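Side-chain contacts in putative regulatory protein SCO4313 (Streptomyces coelicolor, PDB 2OI8), which probably binds operator DNA as a TetR-type transcription regulator, pairing an N-terminal helix-turn-helix region with an all-helical C-terminal domain: residues A[13-16]-A[17-20]; A[24-27]-A[28-31]; A[70-73]-A[74-77]; A[187-191]-A[192-196]; A[203-206]-A[207-211]. One frame throughout, in Å; residues are numbered along the deposited sequence.

Contact 1. Residues A[13-16]-A[17-20]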
loop_
_atom_site.group_PDB
_atom_site.type_symbol
_atom_site.label_atom_id
_atom_site.label_comp_id
_atom_site.label_asym_id
_atom_site.label_seq_id
_atom_site.Cartn_x
_atom_site.Cartn_y
_atom_site.Cartn_z
ATOM N N TYR A 13 17.245 -3.676 -32.001
ATOM C CA TYR A 13 16.617 -2.369 -31.809
ATOM C C TYR A 13 15.147 -2.565 -31.398
ATOM O O TYR A 13 14.462 -1.601 -31.009
ATOM C CB TYR A 13 16.559 -1.590 -33.130
ATOM C CG TYR A 13 17.675 -1.754 -34.156
ATOM C CD1 TYR A 13 18.919 -1.154 -33.973
ATOM C CD2 TYR A 13 17.447 -2.438 -35.352
ATOM C CE1 TYR A 13 19.932 -1.272 -34.942
ATOM C CE2 TYR A 13 18.452 -2.555 -36.328
ATOM C CZ TYR A 13 19.683 -1.967 -36.115
ATOM O OH TYR A 13 20.673 -2.084 -37.062
ATOM N N ARG A 14 14.637 -3.790 -31.554
ATOM C CA ARG A 14 13.346 -4.151 -30.981
ATOM C C ARG A 14 13.324 -3.840 -29.485
ATOM O O ARG A 14 12.330 -3.337 -28.977
ATOM C CB ARG A 14 13.023 -5.630 -31.206
ATOM C CG ARG A 14 12.608 -5.947 -32.627
ATOM C CD ARG A 14 12.100 -7.375 -32.748
ATOM N NE ARG A 14 10.678 -7.497 -32.403
ATOM C CZ ARG A 14 9.672 -7.129 -33.199
ATOM N NH1 ARG A 14 9.917 -6.594 -34.392
ATOM N NH2 ARG A 14 8.420 -7.281 -32.794
ATOM N N THR A 15 14.429 -4.125 -28.791
ATOM C CA THR A 15 14.512 -3.834 -27.374
ATOM C C THR A 15 14.244 -2.363 -27.109
ATOM O O THR A 15 13.570 -2.022 -26.120
ATOM C CB THR A 15 15.861 -4.219 -26.775
ATOM O OG1 THR A 15 16.106 -5.605 -27.034
ATOM C CG2 THR A 15 15.871 -3.965 -25.258
ATOM N N GLN A 16 14.730 -1.502 -28.000
ATOM C CA GLN A 16 14.505 -0.069 -27.851
ATOM C C GLN A 16 13.090 0.420 -28.168
ATOM O O GLN A 16 12.587 1.330 -27.498
ATOM C CB GLN A 16 15.543 0.736 -28.612
ATOM C CG GLN A 16 16.808 0.898 -27.806
ATOM C CD GLN A 16 17.942 1.290 -28.666
ATOM O OE1 GLN A 16 18.478 2.385 -28.537
ATOM N NE2 GLN A 16 18.312 0.413 -29.595
ATOM N N VAL A 17 12.434 -0.164 -29.165
ATOM C CA VAL A 17 11.055 0.236 -29.387
ATOM C C VAL A 17 10.172 -0.255 -28.225
ATOM O O VAL A 17 9.384 0.513 -27.669
ATOM C CB VAL A 17 10.522 -0.026 -30.834
ATOM C CG1 VAL A 17 11.404 -0.988 -31.582
ATOM C CG2 VAL A 17 9.061 -0.462 -30.823
ATOM N N ARG A 18 10.389 -1.495 -27.797
ATOM C CA ARG A 18 9.740 -2.004 -26.590
ATOM C C ARG A 18 9.924 -1.042 -25.408
ATOM O O ARG A 18 8.994 -0.826 -24.629
ATOM C CB ARG A 18 10.236 -3.405 -26.244
ATOM C CG ARG A 18 9.580 -4.503 -27.080
ATOM C CD ARG A 18 9.564 -5.893 -26.385
ATOM N NE ARG A 18 10.825 -6.198 -25.707
ATOM C CZ ARG A 18 11.963 -6.559 -26.320
ATOM N NH1 ARG A 18 12.015 -6.674 -27.655
ATOM N NH2 ARG A 18 13.064 -6.810 -25.597
ATOM N N ALA A 19 11.118 -0.438 -25.311
ATOM C CA ALA A 19 11.390 0.546 -24.265
ATOM C C ALA A 19 10.530 1.794 -24.441
ATOM O O ALA A 19 10.046 2.338 -23.459
ATOM C CB ALA A 19 12.865 0.883 -24.188
ATOM N N GLU A 20 10.310 2.226 -25.682
ATOM C CA GLU A 20 9.360 3.304 -25.943
ATOM C C GLU A 20 7.922 2.914 -25.613
ATOM O O GLU A 20 7.176 3.727 -25.054
ATOM C CB GLU A 20 9.438 3.749 -27.392
ATOM C CG GLU A 20 10.471 4.809 -27.632
ATOM C CD GLU A 20 9.975 6.204 -27.250
ATOM O OE1 GLU A 20 10.088 6.585 -26.047
ATOM O OE2 GLU A 20 9.486 6.927 -28.162
HETATM O O HOH W 1 9.463 -7.748 -29.331
#
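Arg18 reaches back along helix 14-32, the first helix of the TetR-type fold, and lays its guanidinium beside the turn formed by Arg14 and Thr15. The plane of that group is turned so that one face looks onto Thr15, with CZ of Arg18 3.9 Å from CA of Thr15. The chain gets there by starting with CG on the side of the backbone N (chi1 -80°) and bending at chi3 (-42°). At the far end NH2 of Arg18 stands 3.6 Å from OG1 of Thr15, where the two side chains cross obliquely. Backbone i to i+4 bonds frame the pair; Arg18 N to Arg14 O, at 2.9 Å, is the straightest, with an N-H...O angle of 169°. Loop residues Tyr56 and Phe57 touch Arg18 from outside, and Tyr56 also receives a cation-pi contact from Arg14. A water is held between the two arginines, and replacing Arg18 by alanine would probably leave it with a single, weak arginine partner and uncover the backbone at Thr15. That water accepts from both side chains, whose like charges are thus linked through solvent: 3.2 Å from NH1 of Arg18 and, weakly, 3.3 Å from NE of Arg14.

Contact 2. Residues A[24-27]-A[28-31]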
loop_
_atom_site.group_PDB
_atom_site.type_symbol
_atom_site.label_atom_id
_atom_site.label_comp_id
_atom_site.label_asym_id
_atom_site.label_seq_id
_atom_site.Cartn_x
_atom_site.Cartn_y
_atom_site.Cartn_z
ATOM N N HIS A 24 5.525 4.757 -22.844
ATOM C CA HIS A 24 4.157 5.277 -22.962
ATOM C C HIS A 24 3.188 4.596 -22.024
ATOM O O HIS A 24 2.219 5.218 -21.582
ATOM C CB HIS A 24 3.640 5.233 -24.399
ATOM C CG HIS A 24 4.462 6.059 -25.328
ATOM N ND1 HIS A 24 4.594 7.423 -25.178
ATOM C CD2 HIS A 24 5.249 5.714 -26.374
ATOM C CE1 HIS A 24 5.411 7.886 -26.108
ATOM N NE2 HIS A 24 5.819 6.870 -26.847
ATOM N N ALA A 25 3.463 3.333 -21.709
ATOM C CA ALA A 25 2.630 2.559 -20.789
ATOM C C ALA A 25 2.638 3.186 -19.390
ATOM O O ALA A 25 1.601 3.275 -18.751
ATOM C CB ALA A 25 3.074 1.106 -20.741
ATOM N N TRP A 26 3.793 3.656 -18.928
ATOM C CA TRP A 26 3.817 4.378 -17.669
ATOM C C TRP A 26 2.929 5.627 -17.740
ATOM O O TRP A 26 2.138 5.854 -16.818
ATOM C CB TRP A 26 5.248 4.690 -17.217
ATOM C CG TRP A 26 6.000 3.438 -16.828
ATOM C CD1 TRP A 26 6.970 2.786 -17.562
ATOM C CD2 TRP A 26 5.826 2.661 -15.623
ATOM N NE1 TRP A 26 7.413 1.664 -16.877
ATOM C CE2 TRP A 26 6.731 1.567 -15.693
ATOM C CE3 TRP A 26 5.007 2.793 -14.488
ATOM C CZ2 TRP A 26 6.826 0.615 -14.683
ATOM C CZ3 TRP A 26 5.105 1.843 -13.491
ATOM C CH2 TRP A 26 6.010 0.773 -13.593
ATOM N N GLU A 27 3.020 6.400 -18.832
ATOM C CA GLU A 27 2.199 7.619 -19.004
ATOM C C GLU A 27 0.720 7.297 -18.781
ATOM O O GLU A 27 0.058 7.930 -17.939
ATOM C CB GLU A 27 2.389 8.272 -20.386
ATOM C CG GLU A 27 3.664 9.080 -20.555
ATOM C CD GLU A 27 3.932 9.528 -22.023
ATOM O OE1 GLU A 27 3.555 8.829 -23.012
ATOM O OE2 GLU A 27 4.544 10.600 -22.181
ATOM N N GLN A 28 0.220 6.298 -19.522
ATOM C CA GLN A 28 -1.167 5.822 -19.382
ATOM C C GLN A 28 -1.486 5.340 -17.978
ATOM O O GLN A 28 -2.606 5.528 -17.503
ATOM C CB GLN A 28 -1.482 4.697 -20.367
ATOM C CG GLN A 28 -1.703 5.127 -21.797
ATOM C CD GLN A 28 -2.325 4.027 -22.632
ATOM O OE1 GLN A 28 -1.959 3.820 -23.790
ATOM N NE2 GLN A 28 -3.271 3.308 -22.039
ATOM N N ILE A 29 -0.524 4.684 -17.332
ATOM C CA ILE A 29 -0.707 4.236 -15.947
ATOM C C ILE A 29 -0.818 5.486 -15.080
ATOM O O ILE A 29 -1.804 5.669 -14.365
ATOM C CB ILE A 29 0.452 3.323 -15.449
ATOM C CG1 ILE A 29 0.448 2.013 -16.235
ATOM C CG2 ILE A 29 0.353 3.062 -13.925
ATOM C CD1 ILE A 29 1.408 0.985 -15.635
ATOM N N ALA A 30 0.189 6.357 -15.190
ATOM C CA ALA A 30 0.217 7.614 -14.454
ATOM C C ALA A 30 -1.116 8.341 -14.568
ATOM O O ALA A 30 -1.775 8.593 -13.555
ATOM C CB ALA A 30 1.364 8.498 -14.934
ATOM N N THR A 31 -1.535 8.629 -15.794
ATOM C CA THR A 31 -2.717 9.453 -16.007
ATOM C C THR A 31 -4.038 8.707 -15.824
ATOM O O THR A 31 -4.942 9.226 -15.199
ATOM C CB THR A 31 -2.669 10.258 -17.357
ATOM O OG1 THR A 31 -1.955 9.519 -18.354
ATOM C CG2 THR A 31 -1.974 11.614 -17.163
#
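Trp26 lies alongside Ile29, both side chains pointing the same way off helix 14-32, and the benzo part of the indole makes the contact: CE3 of Trp26 is 4.2 Å from CD1 of Ile29. The methyl comes in obliquely to the ring. Ile29 presents it by holding CG1 next to its backbone N (chi1 -66°) and running on extended to CD1, a course that also carries CG1 over the carbonyl oxygen of Ala25. The pair belongs to the buried side of the helix, where Leu67 of helix 60-84 and Leu109 of helix 104-111 both pack against Trp26 and Ile29. Ala25, buried as well, touches Ile42 of helix 39-45 together with Leu63 and Leu67 of helix 60-84.

A polar row runs along another side. ND1 of His24 donates to OE1 of Glu27 at 2.8 Å with an N-H...O angle of 169°. The carboxylate oxygen sits in the imidazole plane, whereas the ring nitrogen meets it on the syn side but 34° out of the carboxylate plane, so this His-carboxylate bond is well aligned from the ring only. A weak, long ion pair joins the same oxygen to Arg45 of helix 39-45. One turn on, the carbonyl oxygen of Glu27 is gripped twice by Thr31: the amide N approaches at 2.8 Å, while OG1 donates at 2.6 Å from above the carbonyl plane. Such an amphipathic first helix, packed against the predicted helix-turn-helix, is typical of the TetR-family DNA-binding domain.

Contact 3. Residues A[70-73]-A[74-77]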
loop_
_atom_site.group_PDB
_atom_site.type_symbol
_atom_site.label_atom_id
_atom_site.label_comp_id
_atom_site.label_asym_id
_atom_site.label_seq_id
_atom_site.Cartn_x
_atom_site.Cartn_y
_atom_site.Cartn_z
ATOM N N ASP A 70 10.360 -5.357 -14.607
ATOM C CA ASP A 70 11.235 -4.192 -14.655
ATOM C C ASP A 70 11.256 -3.502 -13.317
ATOM O O ASP A 70 12.306 -3.043 -12.874
ATOM C CB ASP A 70 10.745 -3.174 -15.698
ATOM C CG ASP A 70 11.156 -3.528 -17.119
ATOM O OD1 ASP A 70 11.948 -4.472 -17.318
ATOM O OD2 ASP A 70 10.694 -2.843 -18.054
ATOM N N ALA A 71 10.085 -3.427 -12.683
ATOM C CA ALA A 71 9.949 -2.753 -11.386
ATOM C C ALA A 71 10.768 -3.483 -10.315
ATOM O O ALA A 71 11.601 -2.862 -9.642
ATOM C CB ALA A 71 8.460 -2.604 -10.973
ATOM N N TYR A 72 10.551 -4.797 -10.196
ATOM C CA TYR A 72 11.305 -5.647 -9.262
ATOM C C TYR A 72 12.794 -5.556 -9.498
ATOM O O TYR A 72 13.572 -5.514 -8.537
ATOM C CB TYR A 72 10.874 -7.111 -9.364
ATOM C CG TYR A 72 9.600 -7.409 -8.617
ATOM C CD1 TYR A 72 9.514 -7.193 -7.240
ATOM C CD2 TYR A 72 8.478 -7.914 -9.275
ATOM C CE1 TYR A 72 8.348 -7.457 -6.537
ATOM C CE2 TYR A 72 7.296 -8.195 -8.577
ATOM C CZ TYR A 72 7.246 -7.962 -7.202
ATOM O OH TYR A 72 6.096 -8.229 -6.482
ATOM N N ARG A 73 13.184 -5.491 -10.772
ATOM C CA ARG A 73 14.598 -5.522 -11.125
ATOM C C ARG A 73 15.346 -4.263 -10.667
ATOM O O ARG A 73 16.495 -4.344 -10.213
ATOM C CB ARG A 73 14.760 -5.794 -12.615
ATOM C CG ARG A 73 16.185 -5.665 -13.157
ATOM C CD ARG A 73 16.456 -6.679 -14.274
ATOM N NE ARG A 73 15.461 -6.622 -15.351
ATOM C CZ ARG A 73 14.506 -7.531 -15.553
ATOM N NH1 ARG A 73 14.394 -8.588 -14.751
ATOM N NH2 ARG A 73 13.660 -7.384 -16.565
ATOM N N SER A 74 14.695 -3.109 -10.764
ATOM C CA SER A 74 15.306 -1.890 -10.281
ATOM C C SER A 74 15.250 -1.811 -8.757
ATOM O O SER A 74 16.116 -1.201 -8.136
ATOM C CB SER A 74 14.665 -0.655 -10.906
ATOM O OG SER A 74 13.262 -0.693 -10.737
ATOM N N GLN A 75 14.251 -2.427 -8.138
ATOM C CA GLN A 75 14.266 -2.492 -6.683
ATOM C C GLN A 75 15.480 -3.317 -6.206
ATOM O O GLN A 75 16.174 -2.951 -5.250
ATOM C CB GLN A 75 12.958 -3.057 -6.132
ATOM C CG GLN A 75 12.853 -2.876 -4.629
ATOM C CD GLN A 75 11.730 -3.677 -4.010
ATOM O OE1 GLN A 75 11.399 -4.762 -4.475
ATOM N NE2 GLN A 75 11.142 -3.147 -2.942
ATOM N N ALA A 76 15.731 -4.420 -6.896
ATOM C CA ALA A 76 16.858 -5.283 -6.582
ATOM C C ALA A 76 18.196 -4.572 -6.834
ATOM O O ALA A 76 19.148 -4.761 -6.072
ATOM C CB ALA A 76 16.773 -6.556 -7.377
ATOM N N ASP A 77 18.264 -3.747 -7.881
ATOM C CA ASP A 77 19.504 -3.076 -8.243
ATOM C C ASP A 77 19.852 -2.069 -7.173
ATOM O O ASP A 77 20.991 -1.994 -6.720
ATOM C CB ASP A 77 19.357 -2.379 -9.587
ATOM C CG ASP A 77 19.287 -3.352 -10.750
ATOM O OD1 ASP A 77 19.405 -4.583 -10.537
ATOM O OD2 ASP A 77 19.103 -2.887 -11.893
#
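Ser74 folds its hydroxyl back onto the carbonyl oxygen of Ala71, OG to O 2.9 Å, and this is the tight part of the contact. With chi1 at 53°, OG is lodged between the backbone N and the carbonyl carbon. The oxygen of Ala71 also accepts the amide of Gln75 at 3.1 Å, so two good donors share it, and OG of Ser74 is further tied to Trp99 of helix 89-102. Beside it, on the buried side, Tyr72 and Gln75 run the same way: OE1 of Gln75 stands at the edge of the phenol ring, 4.1 Å from CD1 of Tyr72, with the amide turned 42° from the ring plane. The phenol hydroxyl is hydrogen-bonded to Gln194 of the second subunit.

The outer side is looser. Arg73, exposed to solvent, bends at chi2 and chi3 to bring NH2 back to OD1 of Asp70, a stretched salt bridge of 3.5 Å; the stronger partner of Asp70 is Lys22. Asp77, despite its opposite charge, keeps OD2 6.3 Å from NE of Arg73 and pairs instead with Arg80. Helix 60-84 is the long helix that in TetR-type regulators runs from the DNA-binding region into the C-terminal domain, here packed against helices 89-102, 104-111 and 170-191.

Contact 4. Residues A[187-191]-A[192-196]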
loop_
_atom_site.group_PDB
_atom_site.type_symbol
_atom_site.label_atom_id
_atom_site.label_comp_id
_atom_site.label_asym_id
_atom_site.label_seq_id
_atom_site.Cartn_x
_atom_site.Cartn_y
_atom_site.Cartn_z
ATOM N N LEU A 187 6.579 3.830 3.979
ATOM C CA LEU A 187 6.699 4.279 2.603
ATOM C C LEU A 187 5.366 4.374 1.888
ATOM O O LEU A 187 5.076 5.376 1.225
ATOM C CB LEU A 187 7.678 3.397 1.807
ATOM C CG LEU A 187 9.140 3.569 2.214
ATOM C CD1 LEU A 187 10.013 2.579 1.459
ATOM C CD2 LEU A 187 9.600 5.020 2.004
ATOM N N SER A 188 4.538 3.353 2.012
ATOM C CA SER A 188 3.299 3.407 1.263
ATOM C C SER A 188 2.268 4.285 1.940
ATOM O O SER A 188 1.438 4.890 1.275
ATOM C CB SER A 188 2.778 2.018 0.982
ATOM O OG SER A 188 2.808 1.282 2.163
ATOM N N LEU A 189 2.340 4.415 3.258
ATOM C CA LEU A 189 1.473 5.391 3.928
ATOM C C LEU A 189 1.817 6.779 3.517
ATOM O O LEU A 189 0.922 7.564 3.291
ATOM C CB LEU A 189 1.497 5.282 5.455
ATOM C CG LEU A 189 0.725 4.104 6.055
ATOM C CD1 LEU A 189 0.900 4.147 7.557
ATOM C CD2 LEU A 189 -0.765 4.158 5.690
ATOM N N GLU A 190 3.104 7.101 3.396
ATOM C CA GLU A 190 3.451 8.443 2.912
ATOM C C GLU A 190 3.123 8.656 1.443
ATOM O O GLU A 190 2.448 9.634 1.110
ATOM C CB GLU A 190 4.864 8.915 3.291
ATOM C CG GLU A 190 6.039 8.069 2.903
ATOM C CD GLU A 190 7.278 8.383 3.777
ATOM O OE1 GLU A 190 7.497 9.569 4.141
ATOM O OE2 GLU A 190 8.043 7.438 4.103
ATOM N N LEU A 191 3.532 7.714 0.589
ATOM C CA LEU A 191 3.169 7.712 -0.846
ATOM C C LEU A 191 1.653 7.644 -1.139
ATOM O O LEU A 191 1.197 8.115 -2.183
ATOM C CB LEU A 191 3.886 6.564 -1.565
ATOM C CG LEU A 191 5.414 6.706 -1.705
ATOM C CD1 LEU A 191 6.022 5.539 -2.520
ATOM C CD2 LEU A 191 5.744 8.027 -2.394
ATOM N N ALA A 192 0.879 7.040 -0.235
ATOM C CA ALA A 192 -0.571 6.970 -0.370
ATOM C C ALA A 192 -1.245 8.248 0.125
ATOM O O ALA A 192 -2.457 8.331 0.122
ATOM C CB ALA A 192 -1.120 5.744 0.397
ATOM N N GLY A 193 -0.465 9.223 0.587
ATOM C CA GLY A 193 -0.988 10.523 0.992
ATOM C C GLY A 193 -1.545 10.593 2.410
ATOM O O GLY A 193 -2.275 11.539 2.736
ATOM N N GLN A 194 -1.177 9.633 3.262
ATOM C CA GLN A 194 -1.814 9.499 4.589
ATOM C C GLN A 194 -1.229 10.335 5.726
ATOM O O GLN A 194 -1.801 10.361 6.814
ATOM C CB GLN A 194 -1.904 8.030 5.022
ATOM C CG GLN A 194 -2.655 7.186 4.037
ATOM C CD GLN A 194 -4.100 7.643 3.883
ATOM O OE1 GLN A 194 -4.846 7.705 4.870
ATOM N NE2 GLN A 194 -4.509 7.951 2.643
ATOM N N PHE A 195 -0.109 11.006 5.478
ATOM C CA PHE A 195 0.521 11.875 6.473
ATOM C C PHE A 195 0.441 13.344 6.027
ATOM O O PHE A 195 1.002 14.234 6.661
ATOM C CB PHE A 195 1.986 11.467 6.708
ATOM C CG PHE A 195 2.180 10.042 7.211
ATOM C CD1 PHE A 195 1.402 9.526 8.249
ATOM C CD2 PHE A 195 3.177 9.237 6.666
ATOM C CE1 PHE A 195 1.593 8.210 8.726
ATOM C CE2 PHE A 195 3.389 7.921 7.138
ATOM C CZ PHE A 195 2.590 7.416 8.179
ATOM N N THR A 196 -0.241 13.568 4.902
ATOM C CA THR A 196 -0.720 14.892 4.492
ATOM C C THR A 196 -1.603 15.452 5.601
ATOM O O THR A 196 -2.492 14.773 6.117
ATOM C CB THR A 196 -1.549 14.816 3.160
ATOM O OG1 THR A 196 -0.661 14.613 2.056
ATOM C CG2 THR A 196 -2.371 16.099 2.904
#
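Phe195 folds back from the loop onto the last turn of helix 170-191, meeting Leu189 and Glu190. Its CB leads toward the helix, with CG on the side of the backbone N (chi1 -60°), and the ring then slides along the turn. CD2 of Phe195 comes first, 3.8 Å from CB of Glu190, which lies at the ring edge and close to its plane. CE2 of Phe195 lies between the two residues, 3.7 Å from CB of Leu189. At the tip, CZ of Phe195 touches CB of Leu189 at 3.6 Å and is 3.7 Å from its CD1. The other leucine methyl, CD2 of Leu189, turns to the aliphatic part of Gln194, whose CG is 3.9 Å away.

The backbone makes this return possible. Gly193, with positive phi (83°), ends the helix in a Schellman motif: the amide of Gln194 bonds to the carbonyl oxygen of Leu189 at 2.9 Å, nearly in line with the C=O, and N of Gly193 reaches the carbonyl oxygen of Glu190 at 3.0 Å from well above the carbonyl plane. An alanine in place of Phe195 is likely to open a gap beside CB and CD1 of Leu189 and leave the loop less firmly held to the helix end.

Glu190 turns its carboxylate to Arg97 of helix 89-102 and to Ser202, where helix 202-213 begins. Leu191 packs on helix 104-111, Phe195 on Leu205 of helix 202-213, and OE1 of Gln194 bonds to Tyr72 of the second subunit, whose Phe111 touches Leu189.

Contact 5. Residues A[203-206]-A[207-211]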
loop_
_atom_site.group_PDB
_atom_site.type_symbol
_atom_site.label_atom_id
_atom_site.label_comp_id
_atom_site.label_asym_id
_atom_site.label_seq_id
_atom_site.Cartn_x
_atom_site.Cartn_y
_atom_site.Cartn_z
ATOM N N ALA A 203 9.724 11.389 7.286
ATOM C CA ALA A 203 11.105 10.942 7.126
ATOM C C ALA A 203 11.749 10.607 8.485
ATOM O O ALA A 203 12.583 9.701 8.581
ATOM C CB ALA A 203 11.920 11.990 6.393
ATOM N N LEU A 204 11.349 11.335 9.525
ATOM C CA LEU A 204 11.879 11.108 10.879
ATOM C C LEU A 204 11.215 9.886 11.476
ATOM O O LEU A 204 11.895 9.059 12.088
ATOM C CB LEU A 204 11.692 12.333 11.786
ATOM C CG LEU A 204 12.754 13.443 11.836
ATOM C CD1 LEU A 204 13.533 13.632 10.533
ATOM C CD2 LEU A 204 12.133 14.776 12.287
ATOM N N LEU A 205 9.896 9.769 11.270
ATOM C CA LEU A 205 9.183 8.509 11.543
ATOM C C LEU A 205 9.906 7.295 10.936
ATOM O O LEU A 205 10.151 6.304 11.628
ATOM C CB LEU A 205 7.718 8.558 11.085
ATOM C CG LEU A 205 7.020 7.189 11.128
ATOM C CD1 LEU A 205 6.993 6.553 12.525
ATOM C CD2 LEU A 205 5.620 7.240 10.528
ATOM N N PHE A 206 10.272 7.402 9.665
ATOM C CA PHE A 206 10.997 6.353 8.967
ATOM C C PHE A 206 12.313 6.058 9.671
ATOM O O PHE A 206 12.627 4.885 9.910
ATOM C CB PHE A 206 11.236 6.765 7.503
ATOM C CG PHE A 206 11.940 5.718 6.677
ATOM C CD1 PHE A 206 13.328 5.554 6.756
ATOM C CD2 PHE A 206 11.223 4.910 5.801
ATOM C CE1 PHE A 206 13.988 4.584 5.968
ATOM C CE2 PHE A 206 11.876 3.921 5.013
ATOM C CZ PHE A 206 13.258 3.768 5.096
ATOM N N GLU A 207 13.072 7.113 9.999
ATOM C CA GLU A 207 14.301 6.976 10.801
ATOM C C GLU A 207 14.069 6.280 12.135
ATOM O O GLU A 207 14.893 5.447 12.548
ATOM C CB GLU A 207 14.976 8.328 11.097
ATOM C CG GLU A 207 15.794 8.920 9.980
ATOM C CD GLU A 207 16.678 7.908 9.298
ATOM O OE1 GLU A 207 17.720 7.504 9.872
ATOM O OE2 GLU A 207 16.318 7.519 8.169
ATOM N N ALA A 208 12.990 6.662 12.821
ATOM C CA ALA A 208 12.660 6.063 14.104
ATOM C C ALA A 208 12.404 4.562 13.929
ATOM O O ALA A 208 13.003 3.745 14.631
ATOM C CB ALA A 208 11.473 6.744 14.728
ATOM N N GLU A 209 11.550 4.202 12.972
ATOM C CA GLU A 209 11.208 2.800 12.737
ATOM C C GLU A 209 12.418 1.957 12.375
ATOM O O GLU A 209 12.529 0.819 12.809
ATOM C CB GLU A 209 10.124 2.676 11.669
ATOM C CG GLU A 209 8.740 2.997 12.189
ATOM C CD GLU A 209 8.273 1.996 13.220
ATOM O OE1 GLU A 209 7.851 0.894 12.830
ATOM O OE2 GLU A 209 8.331 2.292 14.432
ATOM N N LEU A 210 13.319 2.534 11.585
ATOM C CA LEU A 210 14.568 1.891 11.229
ATOM C C LEU A 210 15.403 1.662 12.482
ATOM O O LEU A 210 15.812 0.541 12.766
ATOM C CB LEU A 210 15.335 2.750 10.218
ATOM C CG LEU A 210 16.820 2.461 9.939
ATOM C CD1 LEU A 210 17.054 1.052 9.373
ATOM C CD2 LEU A 210 17.359 3.508 8.993
ATOM N N LYS A 211 15.638 2.729 13.235
ATOM C CA LYS A 211 16.461 2.658 14.432
ATOM C C LYS A 211 15.923 1.549 15.352
ATOM O O LYS A 211 16.644 0.612 15.677
ATOM C CB LYS A 211 16.488 4.020 15.135
ATOM C CG LYS A 211 17.881 4.536 15.449
ATOM C CD LYS A 211 17.862 5.877 16.207
ATOM C CE LYS A 211 17.927 7.091 15.259
ATOM N NZ LYS A 211 16.602 7.492 14.685
HETATM O O HOH W 2 14.874 9.114 6.645
#
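Four i to i+4 backbone bonds carry helix 202-213 from Ala203-Phe206 into Glu207-Leu210, the shortest being Ala208 N to Leu204 O at 2.7 Å and the straightest Glu209 N to Leu205 O, with an N-H...O angle of 169°. Leu205 and Glu209 lie side by side one turn apart, CD1 of the leucine 4.0 Å from CG of the glutamate. Glu209 then bends at chi2 (-66°), and its carboxylate leads off to the second subunit, where Arg182 forms a salt bridge with OE1 and Ser178 a hydrogen bond with OE2. Leu205 packs on Phe152 of that subunit, so this side of the helix is part of the dimer interface in the TetR-like C-terminal domain. Phe206 leaves on another side, among Leu183, Val186 and Leu187 of helix 170-191. Its ring receives OE2 of Glu207 at the edge and in plane, 3.8 Å from CD1 of Phe206, the ring and carboxylate planes being 29° apart. A water bridges this carboxylate to the backbone: it donates to OE2 of Glu207 at 2.6 Å and to the carbonyl oxygen of Ala203 at 3.1 Å. Lys211 curls back so that NZ makes a weak bond of 3.4 Å to the carbonyl oxygen of Glu207.

How the contacts relate
The five contacts follow one another along the chain without overlap. Contacts 1 and 2 share helix 14-32, their centres about 17 Å apart. Contact 3, on helix 60-84, has its centre about 6 Å from that of the chain; its nearest atoms come within about 5 Å of contact 2 and 7 Å of contact 4. Contacts 4 and 5 lie in the TetR-like C-terminal domain, with centres about 14 Å apart, and helices 170-191 and 202-213, consecutive in the chain, touch here. Contacts 1 and 5, about 40 Å apart between centres, lie on opposite sides of the chain's centre. Helix 60-84 runs from the probable DNA-binding end toward the C-terminal domain and itself reaches the second subunit.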